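Local coordinates for period circadian protein homolog 2 (PDB 3GDI) that acts in the mammalian circadian clock as a PERIOD protein, probably regulating transcription through protein interactions made by its tandem PAS domains, at residues F234-G239 against E275-A280. Numbering follows the deposited sequence.
Sequences FRTRNG and EDVFAA
A chi1 of 74° tucks V277 CG1 between the backbone N and the carbonyl carbon and turns CG2 to the far side from N, across to T236, while R237, whose CG is anti to its N (chi1 -173°), lays the root of its side chain beside the carbonyls of the facing loop. The two beta-branched side chains cross at about a right angle, V277 CG2 lying 3.5 Å from T236 CB. R237 CB sits 3.1 Å from V277 O, and the extended chi1 sets CG 3.7 Å from A279 O; a bend at chi2 (66°) then redirects the chain from CD onward. Its guanidinium stands oblique to the carbonyls of F278 and A279, with NH1 3.9 Å from A279 O. The case illustrates how two type I turns can pack without a clear hydrogen bond between them: T236–G239 joins strands 227-235 and 241-252, adjacent members of the antiparallel PAS-domain sheet of order 2-1-5-4-3, while D276–A279 belongs to the loop that follows the sheet's strand 259-268. Were R237 cut back to an alanine, the carbonyls of F278 and A279 would probably lose the positive charge near them, and a gap would be likely to open beside A279 O. Each turn is braced from within: D276 OD1 accepts from F278 N at 3.0 Å, forming an Asx turn, and G239 N bonds to T236 O at 3.1 Å. T236 OG1, meanwhile, is hydrogen-bonded to the carbonyl of E240, just past the first turn.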
ATOM      1  N   PHE A 234      -7.843  14.036  16.683  1.00 44.91           N
ATOM      2  CA  PHE A 234      -7.521  12.729  16.118  1.00 44.63           C
ATOM      3  C   PHE A 234      -7.376  11.703  17.252  1.00 47.83           C
ATOM      4  O   PHE A 234      -6.661  11.954  18.231  1.00 48.73           O
ATOM      5  CB  PHE A 234      -6.200  12.851  15.364  1.00 42.87           C
ATOM      6  CG  PHE A 234      -5.921  11.718  14.427  1.00 43.20           C
ATOM      7  CD1 PHE A 234      -6.151  11.866  13.053  1.00 42.57           C
ATOM      8  CD2 PHE A 234      -5.410  10.513  14.899  1.00 39.44           C
ATOM      9  CE1 PHE A 234      -5.873  10.826  12.160  1.00 41.06           C
ATOM     10  CE2 PHE A 234      -5.132   9.468  14.017  1.00 41.25           C
ATOM     11  CZ  PHE A 234      -5.363   9.625  12.643  1.00 40.29           C
ATOM     12  N   ARG A 235      -8.037  10.553  17.125  1.00 47.16           N
ATOM     13  CA  ARG A 235      -7.965   9.528  18.157  1.00 49.00           C
ATOM     14  C   ARG A 235      -6.674   8.717  18.136  1.00 50.88           C
ATOM     15  O   ARG A 235      -6.197   8.305  17.079  1.00 53.01           O
ATOM     16  CB  ARG A 235      -9.155   8.581  18.045  1.00 49.84           C
ATOM     17  CG  ARG A 235      -9.190   7.510  19.133  1.00 52.44           C
ATOM     18  CD  ARG A 235     -10.597   6.949  19.314  1.00 54.68           C
ATOM     19  NE  ARG A 235     -11.186   6.553  18.041  1.00 55.18           N
ATOM     20  CZ  ARG A 235     -10.755   5.534  17.305  1.00 56.78           C
ATOM     21  NH1 ARG A 235     -11.344   5.249  16.152  1.00 54.01           N
ATOM     22  NH2 ARG A 235      -9.742   4.791  17.734  1.00 59.44           N
ATOM     23  N   THR A 236      -6.108   8.482  19.314  1.00 49.97           N
ATOM     24  CA  THR A 236      -4.881   7.711  19.393  1.00 51.54           C
ATOM     25  C   THR A 236      -5.196   6.269  19.780  1.00 53.03           C
ATOM     26  O   THR A 236      -6.356   5.908  19.999  1.00 51.04           O
ATOM     27  CB  THR A 236      -3.893   8.309  20.418  1.00 50.85           C
ATOM     28  OG1 THR A 236      -4.343   8.024  21.748  1.00 50.33           O
ATOM     29  CG2 THR A 236      -3.792   9.818  20.240  1.00 49.56           C
ATOM     30  N   ARG A 237      -4.146   5.459  19.867  1.00 54.79           N
ATOM     31  CA  ARG A 237      -4.258   4.045  20.197  1.00 56.44           C
ATOM     32  C   ARG A 237      -4.929   3.803  21.546  1.00 55.87           C
ATOM     33  O   ARG A 237      -5.656   2.832  21.701  1.00 54.34           O
ATOM     34  CB  ARG A 237      -2.858   3.414  20.186  1.00 60.48           C
ATOM     35  CG  ARG A 237      -2.806   1.899  20.359  1.00 64.74           C
ATOM     36  CD  ARG A 237      -3.444   1.189  19.182  1.00 70.31           C
ATOM     37  NE  ARG A 237      -2.935  -0.170  18.987  1.00 75.80           N
ATOM     38  CZ  ARG A 237      -2.967  -1.136  19.905  1.00 78.42           C
ATOM     39  NH1 ARG A 237      -3.484  -0.910  21.107  1.00 79.42           N
ATOM     40  NH2 ARG A 237      -2.486  -2.340  19.614  1.00 77.80           N
ATOM     41  N   ASN A 238      -4.689   4.683  22.515  1.00 55.88           N
ATOM     42  CA  ASN A 238      -5.274   4.516  23.841  1.00 55.15           C
ATOM     43  C   ASN A 238      -6.675   5.112  23.988  1.00 55.54           C
ATOM     44  O   ASN A 238      -7.172   5.283  25.103  1.00 55.75           O
ATOM     45  CB  ASN A 238      -4.328   5.081  24.918  1.00 56.26           C
ATOM     46  CG  ASN A 238      -4.268   6.613  24.935  1.00 57.43           C
ATOM     47  OD1 ASN A 238      -3.344   7.196  25.504  1.00 56.17           O
ATOM     48  ND2 ASN A 238      -5.254   7.261  24.330  1.00 57.28           N
ATOM     49  N   GLY A 239      -7.311   5.431  22.862  1.00 54.54           N
ATOM     50  CA  GLY A 239      -8.664   5.969  22.909  1.00 53.14           C
ATOM     51  C   GLY A 239      -8.755   7.446  23.232  1.00 52.27           C
ATOM     52  O   GLY A 239      -9.835   8.036  23.212  1.00 51.31           O
ATOM     53  N   GLU A 275      -0.059   9.905  28.920  1.00 70.02           N
ATOM     54  CA  GLU A 275       1.170   9.934  28.139  1.00 69.77           C
ATOM     55  C   GLU A 275       1.597   8.669  27.405  1.00 68.75           C
ATOM     56  O   GLU A 275       2.311   8.758  26.408  1.00 68.38           O
ATOM     57  CB  GLU A 275       2.322  10.420  29.018  1.00 71.91           C
ATOM     58  CG  GLU A 275       2.108  11.822  29.552  1.00 75.87           C
ATOM     59  CD  GLU A 275       3.245  12.296  30.437  1.00 78.94           C
ATOM     60  OE1 GLU A 275       3.607  11.568  31.393  1.00 79.78           O
ATOM     61  OE2 GLU A 275       3.770  13.400  30.174  1.00 80.04           O
ATOM     62  N   ASP A 276       1.199   7.494  27.882  1.00 68.68           N
ATOM     63  CA  ASP A 276       1.584   6.266  27.182  1.00 68.41           C
ATOM     64  C   ASP A 276       0.562   6.051  26.079  1.00 67.09           C
ATOM     65  O   ASP A 276      -0.522   5.505  26.307  1.00 67.16           O
ATOM     66  CB  ASP A 276       1.585   5.057  28.114  1.00 69.68           C
ATOM     67  CG  ASP A 276       2.206   3.835  27.467  1.00 72.25           C
ATOM     68  OD1 ASP A 276       2.003   3.640  26.248  1.00 72.59           O
ATOM     69  OD2 ASP A 276       2.892   3.065  28.173  1.00 74.09           O
ATOM     70  N   VAL A 277       0.916   6.482  24.876  1.00 64.50           N
ATOM     71  CA  VAL A 277       0.016   6.385  23.747  1.00 62.31           C
ATOM     72  C   VAL A 277      -0.121   4.972  23.166  1.00 63.30           C
ATOM     73  O   VAL A 277      -1.011   4.709  22.355  1.00 63.42           O
ATOM     74  CB  VAL A 277       0.448   7.388  22.665  1.00 59.55           C
ATOM     75  CG1 VAL A 277       1.693   6.896  21.956  1.00 56.71           C
ATOM     76  CG2 VAL A 277      -0.692   7.642  21.721  1.00 59.98           C
ATOM     77  N   PHE A 278       0.740   4.056  23.603  1.00 64.06           N
ATOM     78  CA  PHE A 278       0.694   2.677  23.122  1.00 65.30           C
ATOM     79  C   PHE A 278      -0.222   1.767  23.937  1.00 67.48           C
ATOM     80  O   PHE A 278      -0.577   0.672  23.488  1.00 68.36           O
ATOM     81  CB  PHE A 278       2.102   2.087  23.073  1.00 61.64           C
ATOM     82  CG  PHE A 278       2.960   2.694  22.008  1.00 60.11           C
ATOM     83  CD1 PHE A 278       2.654   2.498  20.666  1.00 56.87           C
ATOM     84  CD2 PHE A 278       4.031   3.515  22.343  1.00 57.33           C
ATOM     85  CE1 PHE A 278       3.393   3.113  19.668  1.00 56.43           C
ATOM     86  CE2 PHE A 278       4.778   4.133  21.353  1.00 59.53           C
ATOM     87  CZ  PHE A 278       4.456   3.932  20.005  1.00 58.39           C
ATOM     88  N   ALA A 279      -0.607   2.217  25.128  1.00 68.38           N
ATOM     89  CA  ALA A 279      -1.499   1.437  25.979  1.00 69.42           C
ATOM     90  C   ALA A 279      -2.762   1.116  25.187  1.00 71.51           C
ATOM     91  O   ALA A 279      -2.945   1.618  24.077  1.00 72.24           O
ATOM     92  CB  ALA A 279      -1.848   2.229  27.225  1.00 67.71           C
ATOM     93  N   ALA A 280      -3.632   0.286  25.752  1.00 74.14           N
ATOM     94  CA  ALA A 280      -4.874  -0.086  25.080  1.00 76.18           C
ATOM     95  C   ALA A 280      -6.037   0.742  25.612  1.00 79.08           C
ATOM     96  O   ALA A 280      -5.982   1.245  26.729  1.00 78.22           O
ATOM     97  CB  ALA A 280      -5.150  -1.558  25.289  1.00 76.26           C
TER